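Local coordinates for type VI secretion system component (Escherichia coli O6, PDB 2P5Z), which is a component of the type VI secretion system that resembles the T4 phage tail proteins gp27 and gp5 and probably forms part of a trimeric cell-puncturing spike, at residues D46-S51 with E103-V108; E59-Q64 with T92-L97; P27-T32 with A352-S357; K20-Q25 with M63-F68. One frame throughout, in Å; residues are numbered along the deposited sequence.

Contact 1 (D46-S51 with E103-V108)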
loop_
_atom_site.group_PDB
_atom_site.type_symbol
_atom_site.label_atom_id
_atom_site.label_comp_id
_atom_site.label_asym_id
_atom_site.label_seq_id
_atom_site.Cartn_x
_atom_site.Cartn_y
_atom_site.Cartn_z
ATOM N N ASP A 46 22.502 8.039 -5.082
ATOM C CA ASP A 46 23.094 6.814 -5.591
ATOM C C ASP A 46 24.168 7.176 -6.616
ATOM O O ASP A 46 23.888 7.765 -7.664
ATOM C CB ASP A 46 22.019 5.890 -6.156
ATOM C CG ASP A 46 21.032 5.417 -5.078
ATOM O OD1 ASP A 46 21.482 4.851 -4.053
ATOM O OD2 ASP A 46 19.804 5.617 -5.253
ATOM N N ILE A 47 25.412 6.858 -6.269
ATOM C CA ILE A 47 26.593 7.298 -7.017
ATOM C C ILE A 47 27.338 6.110 -7.573
ATOM O O ILE A 47 27.820 5.257 -6.824
ATOM C CB ILE A 47 27.541 8.073 -6.108
ATOM C CG1 ILE A 47 26.805 9.255 -5.468
ATOM C CG2 ILE A 47 28.739 8.570 -6.896
ATOM C CD1 ILE A 47 27.528 9.856 -4.292
ATOM N N GLN A 48 27.411 6.025 -8.894
ATOM C CA GLN A 48 28.212 4.969 -9.515
ATOM C C GLN A 48 29.616 5.455 -9.767
ATOM O O GLN A 48 29.845 6.632 -10.061
ATOM C CB GLN A 48 27.607 4.475 -10.816
ATOM C CG GLN A 48 26.417 3.589 -10.622
ATOM C CD GLN A 48 25.993 2.901 -11.898
ATOM O OE1 GLN A 48 26.777 2.774 -12.837
ATOM N NE2 GLN A 48 24.751 2.438 -11.935
ATOM N N PHE A 49 30.558 4.540 -9.627
ATOM C CA PHE A 49 31.940 4.859 -9.894
ATOM C C PHE A 49 32.730 3.675 -10.433
ATOM O O PHE A 49 32.327 2.512 -10.278
ATOM C CB PHE A 49 32.625 5.511 -8.676
ATOM C CG PHE A 49 32.825 4.601 -7.481
ATOM C CD1 PHE A 49 34.025 3.911 -7.304
ATOM C CD2 PHE A 49 31.845 4.515 -6.482
ATOM C CE1 PHE A 49 34.235 3.105 -6.172
ATOM C CE2 PHE A 49 32.043 3.712 -5.355
ATOM C CZ PHE A 49 33.251 3.012 -5.194
ATOM N N THR A 50 33.853 3.974 -11.076
ATOM C CA THR A 50 34.755 2.906 -11.492
ATOM C C THR A 50 36.018 3.002 -10.688
ATOM O O THR A 50 36.348 4.076 -10.162
ATOM C CB THR A 50 35.073 2.929 -12.997
ATOM O OG1 THR A 50 35.457 4.260 -13.386
ATOM C CG2 THR A 50 33.843 2.508 -13.788
ATOM N N SER A 51 36.692 1.863 -10.565
ATOM C CA SER A 51 37.937 1.771 -9.817
ATOM C C SER A 51 38.858 0.686 -10.399
ATOM O O SER A 51 38.391 -0.323 -10.940
ATOM C CB SER A 51 37.650 1.465 -8.352
ATOM O OG SER A 51 38.857 1.347 -7.610
ATOM N N GLU A 103 39.010 -2.824 -14.798
ATOM C CA GLU A 103 38.292 -2.083 -13.786
ATOM C C GLU A 103 37.046 -2.791 -13.250
ATOM O O GLU A 103 36.659 -3.858 -13.724
ATOM C CB GLU A 103 37.959 -0.677 -14.294
ATOM C CG GLU A 103 37.423 -0.639 -15.703
ATOM C CD GLU A 103 36.754 0.684 -16.017
ATOM O OE1 GLU A 103 37.178 1.714 -15.432
ATOM O OE2 GLU A 103 35.803 0.693 -16.841
ATOM N N ALA A 104 36.449 -2.201 -12.226
ATOM C CA ALA A 104 35.172 -2.668 -11.733
ATOM C C ALA A 104 34.265 -1.482 -11.532
ATOM O O ALA A 104 34.739 -0.371 -11.323
ATOM C CB ALA A 104 35.334 -3.445 -10.452
ATOM N N ARG A 105 32.962 -1.723 -11.633
ATOM C CA ARG A 105 31.949 -0.680 -11.481
ATOM C C ARG A 105 31.289 -0.881 -10.118
ATOM O O ARG A 105 31.024 -2.011 -9.717
ATOM C CB ARG A 105 30.935 -0.815 -12.612
ATOM C CG ARG A 105 29.906 0.274 -12.750
ATOM C CD ARG A 105 29.199 0.062 -14.068
ATOM N NE ARG A 105 27.737 0.056 -13.958
ATOM C CZ ARG A 105 26.957 -0.990 -14.241
ATOM N NH1 ARG A 105 27.481 -2.137 -14.657
ATOM N NH2 ARG A 105 25.638 -0.884 -14.110
ATOM N N TYR A 106 31.057 0.210 -9.398
ATOM C CA TYR A 106 30.513 0.129 -8.048
ATOM C C TYR A 106 29.418 1.143 -7.858
ATOM O O TYR A 106 29.368 2.136 -8.584
ATOM C CB TYR A 106 31.582 0.388 -6.977
ATOM C CG TYR A 106 32.700 -0.621 -6.970
ATOM C CD1 TYR A 106 33.899 -0.367 -7.640
ATOM C CD2 TYR A 106 32.560 -1.834 -6.301
ATOM C CE1 TYR A 106 34.928 -1.293 -7.643
ATOM C CE2 TYR A 106 33.581 -2.770 -6.299
ATOM C CZ TYR A 106 34.767 -2.496 -6.977
ATOM O OH TYR A 106 35.794 -3.428 -6.974
ATOM N N GLU A 107 28.554 0.906 -6.870
ATOM C CA GLU A 107 27.596 1.929 -6.468
ATOM C C GLU A 107 27.570 2.146 -4.957
ATOM O O GLU A 107 27.704 1.198 -4.184
ATOM C CB GLU A 107 26.200 1.607 -6.998
ATOM C CG GLU A 107 25.291 2.821 -7.059
ATOM C CD GLU A 107 23.922 2.500 -7.629
ATOM O OE1 GLU A 107 23.808 2.383 -8.866
ATOM O OE2 GLU A 107 22.953 2.379 -6.846
ATOM N N VAL A 108 27.442 3.401 -4.540
ATOM C CA VAL A 108 27.209 3.691 -3.141
ATOM C C VAL A 108 25.997 4.588 -2.940
ATOM O O VAL A 108 25.665 5.418 -3.798
ATOM C CB VAL A 108 28.434 4.321 -2.425
ATOM C CG1 VAL A 108 29.544 3.286 -2.217
ATOM C CG2 VAL A 108 28.936 5.564 -3.170
HETATM O O HOH W 1 22.710 2.680 -4.228
HETATM O O HOH W 2 23.127 0.754 -13.981
#
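Ile47 to Ser51 pairs antiparallel with Ala104 to Val108 through six backbone hydrogen bonds, the two short strand axes running at 153°; Ile47 with Val108, Phe49 with Tyr106 and Ser51 with Ala104 are the hydrogen-bonded pairs. On the face carrying Gln48, Arg105 and Glu107, the glutamine sits between a cation and an anion and answers each with the matching end of its amide. Its OE1 accepts from Arg105 NE (3.1 Å, 167° at the hydrogen); the oxygen lies in the guanidinium plane, although the donor stands above the amide carbonyl plane. Gln48 NE2 gives a hydrogen to Glu107 OE1 at 3.2 Å, with amide and carboxylate nearly coplanar in orientation, and also to a water that Arg105 NH2 reaches weakly. A second water donates both its hydrogens, to Asp46 OD1 at 2.5 Å and to Glu107 OE2 at 2.6 Å, and so bridges two like charges. Arg36 and Arg109, both salt-bridged to Asp46, probably ease the repulsion.

The opposite face is mainly apolar and aromatic. Phe49 places CG between its backbone N and carbonyl carbon (chi1 68°), which brings one face of the ring under Tyr106 CB, 3.8 Å from the Phe49 ring centroid in a CH-pi contact. The two rings slide apart and barely overlap. Val108 CG1 meets the Phe49 edge, 4.0 Å from CE2, while Tyr106 OH bonds back to Asp53 O. Polar network and buried aromatics make this an amphipathic antiparallel strand pair in the phage tail baseplate hub family region, consistent with the likeness to gp27.

Contact 2 (E59-Q64 with T92-L97)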
loop_
_atom_site.group_PDB
_atom_site.type_symbol
_atom_site.label_atom_id
_atom_site.label_comp_id
_atom_site.label_asym_id
_atom_site.label_seq_id
_atom_site.Cartn_x
_atom_site.Cartn_y
_atom_site.Cartn_z
ATOM N N GLU A 59 32.975 -3.799 3.861
ATOM C CA GLU A 59 33.463 -3.328 5.167
ATOM C C GLU A 59 34.365 -2.089 5.095
ATOM O O GLU A 59 34.420 -1.307 6.045
ATOM C CB GLU A 59 34.145 -4.455 5.962
ATOM C CG GLU A 59 34.899 -5.483 5.116
ATOM C CD GLU A 59 34.008 -6.633 4.669
ATOM O OE1 GLU A 59 33.838 -6.827 3.446
ATOM O OE2 GLU A 59 33.450 -7.326 5.548
ATOM N N SER A 60 35.022 -1.880 3.954
ATOM C CA SER A 60 35.851 -0.681 3.743
ATOM C C SER A 60 35.014 0.558 3.478
ATOM O O SER A 60 35.543 1.663 3.418
ATOM C CB SER A 60 36.791 -0.867 2.551
ATOM O OG SER A 60 37.262 -2.195 2.484
ATOM N N VAL A 61 33.713 0.380 3.293
ATOM C CA VAL A 61 32.908 1.438 2.711
ATOM C C VAL A 61 31.650 1.736 3.536
ATOM O O VAL A 61 31.361 2.904 3.806
ATOM C CB VAL A 61 32.668 1.137 1.186
ATOM C CG1 VAL A 61 31.326 1.537 0.705
ATOM C CG2 VAL A 61 33.715 1.829 0.353
ATOM N N LEU A 62 30.937 0.691 3.962
ATOM C CA LEU A 62 29.695 0.841 4.746
ATOM C C LEU A 62 29.932 1.512 6.077
ATOM O O LEU A 62 30.874 1.178 6.780
ATOM C CB LEU A 62 29.039 -0.510 4.999
ATOM C CG LEU A 62 28.423 -1.170 3.766
ATOM C CD1 LEU A 62 27.965 -2.603 4.105
ATOM C CD2 LEU A 62 27.290 -0.287 3.202
ATOM N N MET A 63 29.078 2.482 6.384
ATOM C CA MET A 63 29.154 3.319 7.580
ATOM C C MET A 63 30.310 4.342 7.615
ATOM O O MET A 63 30.338 5.206 8.489
ATOM C CB MET A 63 28.973 2.501 8.882
ATOM C CG MET A 63 27.540 1.874 9.027
ATOM S SD MET A 63 26.224 3.140 9.185
ATOM C CE MET A 63 26.602 3.773 10.812
ATOM N N GLN A 64 31.212 4.306 6.634
ATOM C CA GLN A 64 32.198 5.397 6.444
ATOM C C GLN A 64 31.612 6.731 5.997
ATOM O O GLN A 64 30.578 6.768 5.347
ATOM C CB GLN A 64 33.270 4.994 5.434
ATOM C CG GLN A 64 34.126 3.814 5.862
ATOM C CD GLN A 64 34.834 4.099 7.158
ATOM O OE1 GLN A 64 35.264 5.227 7.419
ATOM N NE2 GLN A 64 34.931 3.100 7.993
ATOM N N THR A 92 25.560 4.253 3.132
ATOM C CA THR A 92 24.502 3.381 3.626
ATOM C C THR A 92 24.459 2.048 2.885
ATOM O O THR A 92 24.108 1.019 3.447
ATOM C CB THR A 92 23.188 4.125 3.462
ATOM O OG1 THR A 92 23.004 4.952 4.614
ATOM C CG2 THR A 92 22.015 3.192 3.282
ATOM N N GLY A 93 24.842 2.067 1.614
ATOM C CA GLY A 93 24.705 0.897 0.767
ATOM C C GLY A 93 25.884 0.778 -0.163
ATOM O O GLY A 93 26.501 1.772 -0.541
ATOM N N PHE A 94 26.197 -0.441 -0.550
ATOM C CA PHE A 94 27.328 -0.647 -1.396
ATOM C C PHE A 94 26.987 -1.754 -2.350
ATOM O O PHE A 94 26.456 -2.795 -1.944
ATOM C CB PHE A 94 28.562 -1.008 -0.563
ATOM C CG PHE A 94 29.703 -1.552 -1.368
ATOM C CD1 PHE A 94 30.468 -0.711 -2.167
ATOM C CD2 PHE A 94 30.016 -2.906 -1.325
ATOM C CE1 PHE A 94 31.515 -1.208 -2.910
ATOM C CE2 PHE A 94 31.079 -3.418 -2.062
ATOM C CZ PHE A 94 31.830 -2.563 -2.850
ATOM N N LYS A 95 27.310 -1.533 -3.620
ATOM C CA LYS A 95 27.095 -2.536 -4.646
ATOM C C LYS A 95 28.332 -2.707 -5.511
ATOM O O LYS A 95 28.918 -1.725 -5.948
ATOM C CB LYS A 95 25.929 -2.106 -5.535
ATOM C CG LYS A 95 24.573 -2.335 -4.951
ATOM C CD LYS A 95 23.581 -1.469 -5.633
ATOM C CE LYS A 95 22.186 -2.026 -5.446
ATOM N NZ LYS A 95 21.227 -1.084 -6.086
ATOM N N HIS A 96 28.741 -3.943 -5.756
ATOM C CA HIS A 96 29.683 -4.190 -6.838
ATOM C C HIS A 96 28.852 -4.553 -8.074
ATOM O O HIS A 96 28.150 -5.547 -8.076
ATOM C CB HIS A 96 30.640 -5.319 -6.463
ATOM C CG HIS A 96 31.733 -5.573 -7.467
ATOM N ND1 HIS A 96 32.963 -6.088 -7.106
ATOM C CD2 HIS A 96 31.784 -5.398 -8.812
ATOM C CE1 HIS A 96 33.715 -6.225 -8.182
ATOM N NE2 HIS A 96 33.023 -5.813 -9.229
ATOM N N LEU A 97 28.937 -3.753 -9.124
ATOM C CA LEU A 97 28.056 -3.928 -10.285
ATOM C C LEU A 97 28.584 -4.839 -11.398
ATOM O O LEU A 97 27.852 -5.676 -11.901
ATOM C CB LEU A 97 27.678 -2.569 -10.854
ATOM C CG LEU A 97 26.707 -1.890 -9.912
ATOM C CD1 LEU A 97 26.406 -0.493 -10.358
ATOM C CD2 LEU A 97 25.447 -2.728 -9.860
#
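Val61 and Phe94 meet at about a right angle, the valine methyl CG1 coming obliquely to the ring and lying 3.7 Å from Phe94 CD1. The phenylalanine can receive it because CG stands anti to its own backbone N (chi1 166°), which carries the ring out from strand 92-97 to the loop. Leu62 approaches the same strand differently: one branch, CD2, does all the touching. It rests against backbone, 3.4 Å from Thr92 O and 3.7 Å from Gly93 CA, and then reaches Phe94 CB at 4.0 Å. The two loop residues thus press on the phenylalanine at neighbouring points, its ring and its CB.

A type II turn from Val61 to Gln64, closed by Gln64 N to Val61 O at 3.2 Å, shapes the loop, and Met63 takes the positive phi that such a turn needs. Backbone bonds from Met63 and Gln64 to Ile91 tie the turn to the strand. Tyr237 of the second subunit packs on both Leu62 and Phe94, and the strand pairs with one of that subunit, extending the sheet across the interface. With no hydrogen bond between the two segments, their contact is apolar packing, which suits branched aliphatics beside an aromatic at a buried subunit boundary.

Contact 3 (P27-T32 with A352-S357)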
loop_
_atom_site.group_PDB
_atom_site.type_symbol
_atom_site.label_atom_id
_atom_site.label_comp_id
_atom_site.label_asym_id
_atom_site.label_seq_id
_atom_site.Cartn_x
_atom_site.Cartn_y
_atom_site.Cartn_z
ATOM N N PRO A 27 41.025 3.974 -5.767
ATOM C CA PRO A 27 40.708 5.171 -6.544
ATOM C C PRO A 27 39.239 5.195 -6.897
ATOM O O PRO A 27 38.672 4.161 -7.222
ATOM C CB PRO A 27 41.541 4.994 -7.820
ATOM C CG PRO A 27 41.872 3.517 -7.871
ATOM C CD PRO A 27 42.003 3.105 -6.452
ATOM N N VAL A 28 38.612 6.357 -6.811
ATOM C CA VAL A 28 37.185 6.438 -7.066
ATOM C C VAL A 28 36.937 7.410 -8.195
ATOM O O VAL A 28 37.183 8.613 -8.069
ATOM C CB VAL A 28 36.391 6.875 -5.794
ATOM C CG1 VAL A 28 34.937 7.248 -6.132
ATOM C CG2 VAL A 28 36.431 5.782 -4.741
ATOM N N ASP A 29 36.437 6.882 -9.301
ATOM C CA ASP A 29 36.186 7.696 -10.468
ATOM C C ASP A 29 34.693 7.671 -10.819
ATOM O O ASP A 29 34.173 6.654 -11.273
ATOM C CB ASP A 29 37.053 7.189 -11.617
ATOM C CG ASP A 29 37.063 8.121 -12.806
ATOM O OD1 ASP A 29 36.755 9.331 -12.632
ATOM O OD2 ASP A 29 37.387 7.637 -13.924
ATOM N N VAL A 30 34.021 8.801 -10.612
ATOM C CA VAL A 30 32.573 8.872 -10.743
ATOM C C VAL A 30 32.096 8.638 -12.169
ATOM O O VAL A 30 32.424 9.394 -13.080
ATOM C CB VAL A 30 32.016 10.215 -10.202
ATOM C CG1 VAL A 30 30.508 10.303 -10.400
ATOM C CG2 VAL A 30 32.364 10.383 -8.729
ATOM N N LEU A 31 31.328 7.565 -12.343
ATOM C CA LEU A 31 30.734 7.206 -13.619
ATOM C C LEU A 31 29.443 7.970 -13.825
ATOM O O LEU A 31 29.388 8.904 -14.615
ATOM C CB LEU A 31 30.461 5.716 -13.645
ATOM C CG LEU A 31 29.999 5.099 -14.958
ATOM C CD1 LEU A 31 30.987 5.413 -16.050
ATOM C CD2 LEU A 31 29.864 3.605 -14.792
ATOM N N THR A 32 28.403 7.577 -13.097
ATOM C CA THR A 32 27.123 8.295 -13.140
ATOM C C THR A 32 26.500 8.451 -11.745
ATOM O O THR A 32 26.838 7.711 -10.820
ATOM C CB THR A 32 26.124 7.608 -14.117
ATOM O OG1 THR A 32 24.967 8.437 -14.291
ATOM C CG2 THR A 32 25.719 6.232 -13.629
ATOM N N ALA A 352 23.956 13.372 -13.401
ATOM C CA ALA A 352 25.034 13.569 -14.365
ATOM C C ALA A 352 25.629 12.239 -14.733
ATOM O O ALA A 352 25.285 11.194 -14.148
ATOM C CB ALA A 352 26.113 14.450 -13.828
ATOM N N ALA A 353 26.519 12.293 -15.720
ATOM C CA ALA A 353 27.333 11.154 -16.118
ATOM C C ALA A 353 28.527 11.764 -16.801
ATOM O O ALA A 353 28.517 12.962 -17.106
ATOM C CB ALA A 353 26.580 10.238 -17.058
ATOM N N ARG A 354 29.561 10.958 -17.025
ATOM C CA ARG A 354 30.753 11.411 -17.741
ATOM C C ARG A 354 30.454 11.906 -19.172
ATOM O O ARG A 354 31.123 12.808 -19.664
ATOM C CB ARG A 354 31.796 10.300 -17.771
ATOM C CG ARG A 354 32.572 10.134 -16.474
ATOM C CD ARG A 354 33.574 9.006 -16.612
ATOM N NE ARG A 354 33.802 8.313 -15.348
ATOM C CZ ARG A 354 34.337 7.101 -15.260
ATOM N NH1 ARG A 354 34.692 6.459 -16.366
ATOM N NH2 ARG A 354 34.518 6.529 -14.082
ATOM N N ASP A 355 29.431 11.331 -19.809
ATOM C CA ASP A 355 28.981 11.756 -21.128
ATOM C C ASP A 355 27.693 12.580 -21.145
ATOM O O ASP A 355 27.002 12.597 -22.161
ATOM C CB ASP A 355 28.776 10.533 -22.026
ATOM C CG ASP A 355 27.714 9.582 -21.496
ATOM O OD1 ASP A 355 27.571 9.479 -20.264
ATOM O OD2 ASP A 355 27.028 8.926 -22.310
ATOM N N ARG A 356 27.347 13.256 -20.053
ATOM C CA ARG A 356 26.054 13.965 -20.013
ATOM C C ARG A 356 26.071 15.241 -19.191
ATOM O O ARG A 356 25.601 16.289 -19.632
ATOM C CB ARG A 356 24.938 13.050 -19.503
ATOM C CG ARG A 356 23.574 13.389 -20.076
ATOM C CD ARG A 356 22.420 12.613 -19.424
ATOM N NE ARG A 356 22.815 11.393 -18.700
ATOM C CZ ARG A 356 22.685 11.217 -17.384
ATOM N NH1 ARG A 356 22.186 12.182 -16.626
ATOM N NH2 ARG A 356 23.069 10.077 -16.822
ATOM N N SER A 357 26.595 15.123 -17.986
ATOM C CA SER A 357 26.669 16.217 -17.013
ATOM C C SER A 357 25.354 16.878 -16.549
ATOM O O SER A 357 24.246 16.484 -16.931
ATOM C CB SER A 357 27.763 17.244 -17.346
ATOM O OG SER A 357 28.504 17.555 -16.167
#
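Arg354, just past the end of strand 343-353, reaches back to meet Asp29, Val30 and Leu31, and hydrogen bonds carry most of the contact. Two come from the guanidinium: NE to Val30 O at 2.9 Å and NH2 to Asp29 O at 2.8 Å. Both oxygens lie in the guanidinium plane, yet the donors stand above the carbonyl planes instead of meeting lone pairs. NH2 also bonds to Thr50 OG1 on the next strand. From the backbone, Arg354 N gives to Leu31 O at 3.2 Å. Thr32 adds a side-chain bond, OG1 to Ala352 O at 2.8 Å, in the carbonyl plane; with OG1 anti to the backbone N (chi1 -171°), the hydroxyl points across to the partner strand. Thr32 and Ala353 form a non-hydrogen-bonded antiparallel pair, and Ala353 CB packs against the Thr32 side chain, its nearest atom OG1 at 3.7 Å.

The charge interaction has a different shape. Asp29 OD2 lies 3.1 Å from Arg354 NH2, but over the face of the guanidinium, the two flat groups stacked with planes 13° apart, so no N-H points at that oxygen. Apolar packing covers the opposite face, where Leu31 CD1 sits over the centre, 3.8 Å from CZ.

Backbone irregularities flank the contact: Leu31 and Thr32 both face Gln48 in a classic beta bulge, and Ala353 O accepts from Arg356 N and Ser357 N as the chain leaves the strand. Chemically, two carbonyls at its edge fix the rotation of the guanidinium, while the carboxylate over one face probably neutralises part of its charge.

Contact 4 (K20-Q25 with M63-F68)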
loop_
_atom_site.group_PDB
_atom_site.type_symbol
_atom_site.label_atom_id
_atom_site.label_comp_id
_atom_site.label_asym_id
_atom_site.label_seq_id
_atom_site.Cartn_x
_atom_site.Cartn_y
_atom_site.Cartn_z
ATOM N N LYS A 20 34.496 11.399 -2.149
ATOM C CA LYS A 20 35.523 10.982 -1.213
ATOM C C LYS A 20 34.896 10.176 -0.121
ATOM O O LYS A 20 34.013 10.648 0.560
ATOM C CB LYS A 20 36.209 12.181 -0.595
ATOM C CG LYS A 20 37.527 12.529 -1.240
ATOM C CD LYS A 20 38.055 13.853 -0.679
ATOM C CE LYS A 20 37.104 15.008 -1.009
ATOM N NZ LYS A 20 37.469 16.290 -0.340
ATOM N N ILE A 21 35.348 8.948 0.033
ATOM C CA ILE A 21 34.943 8.136 1.143
ATOM C C ILE A 21 36.142 7.933 2.062
ATOM O O ILE A 21 37.136 7.358 1.635
ATOM C CB ILE A 21 34.486 6.773 0.656
ATOM C CG1 ILE A 21 33.366 6.927 -0.379
ATOM C CG2 ILE A 21 34.064 5.890 1.852
ATOM C CD1 ILE A 21 33.211 5.682 -1.268
ATOM N N ARG A 22 36.044 8.397 3.307
ATOM C CA ARG A 22 37.128 8.313 4.286
ATOM C C ARG A 22 37.720 6.913 4.474
ATOM O O ARG A 22 37.005 5.941 4.712
ATOM C CB ARG A 22 36.673 8.893 5.632
ATOM C CG ARG A 22 37.377 8.326 6.892
ATOM C CD ARG A 22 36.724 8.806 8.191
ATOM N NE ARG A 22 37.344 10.026 8.699
ATOM C CZ ARG A 22 36.942 11.272 8.431
ATOM N NH1 ARG A 22 37.600 12.297 8.960
ATOM N NH2 ARG A 22 35.890 11.509 7.651
ATOM N N GLY A 23 39.040 6.830 4.316
ATOM C CA GLY A 23 39.790 5.616 4.584
ATOM C C GLY A 23 39.993 4.747 3.369
ATOM O O GLY A 23 40.592 3.681 3.465
ATOM N N LEU A 24 39.511 5.192 2.217
ATOM C CA LEU A 24 39.466 4.310 1.060
ATOM C C LEU A 24 40.675 4.489 0.146
ATOM O O LEU A 24 40.880 5.565 -0.424
ATOM C CB LEU A 24 38.164 4.515 0.272
ATOM C CG LEU A 24 37.877 3.487 -0.817
ATOM C CD1 LEU A 24 37.764 2.075 -0.223
ATOM C CD2 LEU A 24 36.623 3.860 -1.570
ATOM N N GLN A 25 41.466 3.431 -0.003
ATOM C CA GLN A 25 42.673 3.529 -0.815
ATOM C C GLN A 25 42.347 3.404 -2.287
ATOM O O GLN A 25 42.972 4.046 -3.136
ATOM C CB GLN A 25 43.674 2.467 -0.413
ATOM C CG GLN A 25 44.067 2.588 1.027
ATOM C CD GLN A 25 45.394 1.953 1.312
ATOM O OE1 GLN A 25 46.274 2.574 1.911
ATOM N NE2 GLN A 25 45.563 0.709 0.869
ATOM N N MET A 63 29.078 2.482 6.384
ATOM C CA MET A 63 29.154 3.319 7.580
ATOM C C MET A 63 30.310 4.342 7.615
ATOM O O MET A 63 30.338 5.206 8.489
ATOM C CB MET A 63 28.973 2.501 8.882
ATOM C CG MET A 63 27.540 1.874 9.027
ATOM S SD MET A 63 26.224 3.140 9.185
ATOM C CE MET A 63 26.602 3.773 10.812
ATOM N N GLN A 64 31.212 4.306 6.634
ATOM C CA GLN A 64 32.198 5.397 6.444
ATOM C C GLN A 64 31.612 6.731 5.997
ATOM O O GLN A 64 30.578 6.768 5.347
ATOM C CB GLN A 64 33.270 4.994 5.434
ATOM C CG GLN A 64 34.126 3.814 5.862
ATOM C CD GLN A 64 34.834 4.099 7.158
ATOM O OE1 GLN A 64 35.264 5.227 7.419
ATOM N NE2 GLN A 64 34.931 3.100 7.993
ATOM N N ASP A 65 32.301 7.815 6.343
ATOM C CA ASP A 65 31.952 9.171 5.915
ATOM C C ASP A 65 32.160 9.326 4.427
ATOM O O ASP A 65 33.081 8.755 3.856
ATOM C CB ASP A 65 32.860 10.207 6.572
ATOM C CG ASP A 65 32.495 10.489 8.006
ATOM O OD1 ASP A 65 31.665 9.752 8.571
ATOM O OD2 ASP A 65 33.055 11.450 8.578
ATOM N N GLY A 66 31.326 10.143 3.811
ATOM C CA GLY A 66 31.392 10.321 2.394
ATOM C C GLY A 66 31.127 11.771 2.092
ATOM O O GLY A 66 30.316 12.411 2.765
ATOM N N ALA A 67 31.809 12.290 1.077
ATOM C CA ALA A 67 31.564 13.646 0.635
ATOM C C ALA A 67 31.425 13.616 -0.880
ATOM O O ALA A 67 32.236 12.982 -1.561
ATOM C CB ALA A 67 32.693 14.523 1.038
ATOM N N PHE A 68 30.396 14.276 -1.401
ATOM C CA PHE A 68 30.166 14.279 -2.822
ATOM C C PHE A 68 30.088 15.710 -3.302
ATOM O O PHE A 68 29.262 16.467 -2.805
ATOM C CB PHE A 68 28.888 13.535 -3.163
ATOM C CG PHE A 68 28.592 13.494 -4.631
ATOM C CD1 PHE A 68 29.361 12.707 -5.485
ATOM C CD2 PHE A 68 27.556 14.244 -5.164
ATOM C CE1 PHE A 68 29.099 12.657 -6.825
ATOM C CE2 PHE A 68 27.290 14.201 -6.510
ATOM C CZ PHE A 68 28.067 13.404 -7.343
#
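Lys20 and Ala67 form an antiparallel hydrogen-bonded pair in which each backbone N-H is answered by the other's carbonyl: Lys20 N to Ala67 O and Ala67 N to Lys20 O, both 2.8 Å. The next bond along is Arg22 N to Asp65 O at 3.0 Å. Lys20 O and Asp65 O also take weaker CA-H contacts, from Gly66 CA and Ile21 CA. Gly66 faces Ile21 in a non-hydrogen-bonded pair and presents no side chain to it.

The charged pair joins the ends. Arg22 and Asp65 run side by side in the same direction, with NH2 of the arginine 3.0 Å from OD2 of the aspartate in a salt bridge. OD2 approaches the guanidinium obliquely, and the planes of the two groups are nearly perpendicular (79°). A bend at chi3 (-92°) turns the arginine tip over to its partner. Next to this pair along the chain, Ile21 CG2 packs on Gln64 CB at 3.8 Å, a contact through the aliphatic part of the glutamine.

Just beyond, Ile21 to Leu24 make a type II turn in which Leu24 N bonds to Ile21 O at 3.3 Å. Gly23 takes the position with positive phi, where a CB would press on the carbonyl O of Arg22. Strand 65-70 is flanked by strand 18-21 and by strand 85-99, to which Gly66 and Phe68 bond through Gly89 and Leu87; Phe68 also meets Phe33 of strand 29-38 edge-to-face, and Leu24 rests on Val61.

Contacts 1 and 3 share the sheet through neighbouring strands 44-51 and 29-38, their centres about 9 Å apart; Thr50 OG1 with Arg354 NH2 (2.6 Å) and Gln48 N with Thr32 O probably hydrogen-bond between them. Contact 2 joins contact 1 across strands 85-99 and 104-111, with Glu107 N and Lys95 O 2.8 Å apart. Contacts 2 and 4 share Met63 and Gln64 and touch where Val61 meets Leu24, while Ile47 CD1 packs on Phe68 CD1 between contacts 1 and 4. Contacts 2 and 3 are furthest apart, about 18 Å between centres. All four lie on the same side of the chain's centre, and at contact 2 strand 85-99 pairs with a strand of the second subunit.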